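Local coordinates for protein CalS11 (Micromonospora echinospora, PDB 3TOS) that probably transfers a methyl group from S-adenosylmethionine to an oxygen atom during calicheamicin biosynthesis, at residues B[187-192]-B[214-219]. Numbering follows the deposited sequence.
Sequences YFDLDL and AFDELD. With NA (sodium ion), chain Q; SAH (S-adenosyl-L-homocysteine), chain O; GLU (glutamic acid), chain P.
The Tyr187 hydroxyl donates to the anti lone pair of Asp216 OD2, which lies in the ring plane at its edge, 2.6 Å from OH; ring and carboxylate planes stand 66° apart. Behind this bond two backbone hydrogen bonds pair the parallel strands tightly: Phe188 N reaches Ala214 O at 2.8 Å, and Asp216 N returns to Phe188 O. Tyr187 CD2 packs on Ala214 CB, whereas on the other sheet face the Phe188 and Phe215 rings lie slid apart. Beyond the strand ends the segments diverge, and acidic side chains gather round ligands, water and sodium; Asp189 OD2 and Asp216 OD2 are 3.8 Å apart, a repulsion the cations probably ease. Asp189 OD2 accepts from the S-adenosylhomocysteine amino group, and a water bridges it to Asp216 OD1. With CG anti to the backbone N (chi1 -162°), Asp216 can turn OD2 to the hydroxyl and OD1 to sodium and the glutamate N. A phenylalanine in place of Tyr187 would probably leave Asp216 OD2 without its hydroxyl donor, the carboxylate held mainly through OD1. These strand ends supply part of the Rossmann-like ligand site; helix 50-65 covers Tyr187 and Ala214, while helices 193-203 and 225-233 pack against Phe188 and Phe215, respectively.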
loop_
_atom_site.group_PDB
_atom_site.type_symbol
_atom_site.label_atom_id
_atom_site.label_comp_id
_atom_site.label_asym_id
_atom_site.label_seq_id
_atom_site.Cartn_x
_atom_site.Cartn_y
_atom_site.Cartn_z
ATOM N N TYR B 187 14.066 10.128 -27.076
ATOM C CA TYR B 187 13.846 11.541 -26.754
ATOM C C TYR B 187 13.714 12.367 -28.025
ATOM O O TYR B 187 14.692 12.615 -28.733
ATOM C CB TYR B 187 14.966 12.069 -25.819
ATOM C CG TYR B 187 14.500 13.354 -25.162
ATOM C CD1 TYR B 187 14.695 14.607 -25.780
ATOM C CD2 TYR B 187 13.812 13.333 -23.945
ATOM C CE1 TYR B 187 14.169 15.772 -25.220
ATOM C CE2 TYR B 187 13.313 14.489 -23.363
ATOM C CZ TYR B 187 13.484 15.691 -24.004
ATOM O OH TYR B 187 12.971 16.842 -23.421
ATOM N N PHE B 188 12.499 12.818 -28.314
ATOM C CA PHE B 188 12.267 13.627 -29.509
ATOM C C PHE B 188 12.456 15.103 -29.242
ATOM O O PHE B 188 11.674 15.728 -28.503
ATOM C CB PHE B 188 10.815 13.394 -29.983
ATOM C CG PHE B 188 10.652 12.089 -30.694
ATOM C CD1 PHE B 188 10.492 10.885 -29.975
ATOM C CD2 PHE B 188 10.636 12.061 -32.065
ATOM C CE1 PHE B 188 10.352 9.647 -30.649
ATOM C CE2 PHE B 188 10.484 10.868 -32.745
ATOM C CZ PHE B 188 10.317 9.617 -32.033
ATOM N N ASP B 189 13.439 15.675 -29.894
ATOM C CA ASP B 189 13.707 17.108 -29.777
ATOM C C ASP B 189 14.110 17.705 -31.122
ATOM O O ASP B 189 15.059 18.518 -31.228
ATOM C CB ASP B 189 14.812 17.384 -28.741
ATOM C CG ASP B 189 14.799 18.818 -28.241
ATOM O OD1 ASP B 189 13.908 19.579 -28.642
ATOM O OD2 ASP B 189 15.698 19.171 -27.435
ATOM N N LEU B 190 13.355 17.345 -32.164
ATOM C CA LEU B 190 13.634 17.860 -33.514
ATOM C C LEU B 190 12.807 19.063 -33.847
ATOM O O LEU B 190 13.113 19.744 -34.852
ATOM C CB LEU B 190 13.288 16.786 -34.576
ATOM C CG LEU B 190 13.975 15.424 -34.446
ATOM C CD1 LEU B 190 13.100 14.378 -35.162
ATOM C CD2 LEU B 190 15.335 15.514 -35.154
ATOM N N ASP B 191 11.740 19.306 -33.070
ATOM C CA ASP B 191 10.787 20.446 -33.296
ATOM C C ASP B 191 9.834 20.292 -34.473
ATOM O O ASP B 191 8.686 20.679 -34.378
ATOM C CB ASP B 191 11.507 21.816 -33.382
ATOM C CG ASP B 191 12.272 22.124 -32.113
ATOM O OD1 ASP B 191 11.674 21.975 -31.013
ATOM O OD2 ASP B 191 13.488 22.473 -32.184
ATOM N N LEU B 192 10.332 19.740 -35.592
ATOM C CA LEU B 192 9.647 19.819 -36.890
ATOM C C LEU B 192 8.793 18.592 -37.128
ATOM O O LEU B 192 9.167 17.448 -36.757
ATOM C CB LEU B 192 10.686 19.891 -38.010
ATOM C CG LEU B 192 11.648 21.066 -37.824
ATOM C CD1 LEU B 192 12.687 20.968 -38.975
ATOM C CD2 LEU B 192 10.835 22.397 -37.951
ATOM N N ALA B 214 9.492 10.288 -25.253
ATOM C CA ALA B 214 9.355 11.652 -24.724
ATOM C C ALA B 214 9.477 12.727 -25.798
ATOM O O ALA B 214 10.159 12.523 -26.799
ATOM C CB ALA B 214 10.402 11.889 -23.632
ATOM N N PHE B 215 8.772 13.834 -25.588
ATOM C CA PHE B 215 8.717 14.936 -26.558
ATOM C C PHE B 215 9.043 16.217 -25.851
ATOM O O PHE B 215 8.526 16.502 -24.762
ATOM C CB PHE B 215 7.303 15.073 -27.142
ATOM C CG PHE B 215 6.878 13.878 -27.958
ATOM C CD1 PHE B 215 6.095 12.885 -27.371
ATOM C CD2 PHE B 215 7.287 13.741 -29.293
ATOM C CE1 PHE B 215 5.697 11.795 -28.103
ATOM C CE2 PHE B 215 6.882 12.645 -30.056
ATOM C CZ PHE B 215 6.121 11.649 -29.455
ATOM N N ASP B 216 9.892 17.021 -26.492
ATOM C CA ASP B 216 10.367 18.280 -25.892
ATOM C C ASP B 216 9.416 19.452 -26.102
ATOM O O ASP B 216 9.445 20.389 -25.329
ATOM C CB ASP B 216 11.782 18.625 -26.451
ATOM C CG ASP B 216 12.523 19.619 -25.597
ATOM O OD1 ASP B 216 12.563 20.806 -25.958
ATOM O OD2 ASP B 216 13.128 19.187 -24.595
ATOM N N GLU B 217 8.575 19.368 -27.147
ATOM C CA GLU B 217 7.686 20.533 -27.519
ATOM C C GLU B 217 6.285 20.092 -27.976
ATOM O O GLU B 217 5.681 20.766 -28.801
ATOM C CB GLU B 217 8.346 21.419 -28.608
ATOM C CG GLU B 217 9.719 22.010 -28.181
ATOM C CD GLU B 217 9.620 23.112 -27.138
ATOM O OE1 GLU B 217 8.498 23.405 -26.737
ATOM O OE2 GLU B 217 10.665 23.684 -26.735
ATOM N N LEU B 218 5.753 19.028 -27.376
ATOM C CA LEU B 218 4.550 18.363 -27.907
ATOM C C LEU B 218 3.377 19.361 -28.020
ATOM O O LEU B 218 2.675 19.351 -28.980
ATOM C CB LEU B 218 4.137 17.201 -26.997
ATOM C CG LEU B 218 2.920 16.400 -27.518
ATOM C CD1 LEU B 218 3.226 15.799 -28.892
ATOM C CD2 LEU B 218 2.544 15.326 -26.514
ATOM N N ASP B 219 3.168 20.180 -27.005
ATOM C CA ASP B 219 1.983 21.048 -26.924
ATOM C C ASP B 219 2.370 22.542 -26.965
ATOM O O ASP B 219 1.573 23.410 -26.558
ATOM C CB ASP B 219 1.154 20.729 -25.682
ATOM C CG ASP B 219 1.942 20.896 -24.374
ATOM O OD1 ASP B 219 3.186 20.750 -24.360
ATOM O OD2 ASP B 219 1.296 21.095 -23.327
HETATM NA NA NA Q . 10.883 22.379 -24.203
HETATM N N SAH O . 18.374 18.571 -27.489
HETATM C CA SAH O . 19.062 19.888 -27.688
HETATM C CB SAH O . 18.255 20.862 -28.529
HETATM C CG SAH O . 18.073 20.368 -29.980
HETATM S SD SAH O . 17.583 21.730 -31.017
HETATM C C SAH O . 19.268 20.479 -26.295
HETATM O O SAH O . 19.873 21.587 -26.155
HETATM O OXT SAH O . 18.959 19.845 -25.278
HETATM C "C5'" SAH O . 16.805 20.911 -32.419
HETATM C "C4'" SAH O . 17.778 20.016 -33.258
HETATM O "O4'" SAH O . 16.999 19.203 -34.147
HETATM C "C3'" SAH O . 18.662 20.907 -34.143
HETATM O "O3'" SAH O . 20.057 20.739 -33.789
HETATM C "C2'" SAH O . 18.316 20.436 -35.546
HETATM O "O2'" SAH O . 19.418 20.427 -36.477
HETATM C "C1'" SAH O . 17.783 19.007 -35.288
HETATM N N9 SAH O . 16.907 18.530 -36.386
HETATM C C8 SAH O . 15.704 19.031 -36.774
HETATM N N7 SAH O . 15.320 18.315 -37.862
HETATM C C5 SAH O . 16.259 17.395 -38.169
HETATM C C6 SAH O . 16.402 16.361 -39.200
HETATM N N6 SAH O . 15.469 16.236 -40.171
HETATM N N1 SAH O . 17.522 15.598 -39.139
HETATM C C2 SAH O . 18.462 15.755 -38.160
HETATM N N3 SAH O . 18.432 16.728 -37.222
HETATM C C4 SAH O . 17.298 17.513 -37.183
HETATM N N GLU P . 13.223 22.872 -27.390
HETATM C CA GLU P . 14.329 23.846 -27.075
HETATM C C GLU P . 14.163 24.339 -25.636
HETATM O O GLU P . 13.226 23.912 -24.938
HETATM C CB GLU P . 14.313 25.062 -28.053
HETATM C CG GLU P . 13.000 25.879 -27.974
HETATM C CD GLU P . 12.927 27.032 -28.985
HETATM O OE1 GLU P . 13.987 27.508 -29.468
HETATM O OE2 GLU P . 11.814 27.529 -29.212
HETATM O OXT GLU P . 14.920 25.188 -25.129
HETATM O O HOH W 1 15.474 21.103 -25.779
HETATM O O HOH W 2 10.680 23.684 -21.512
#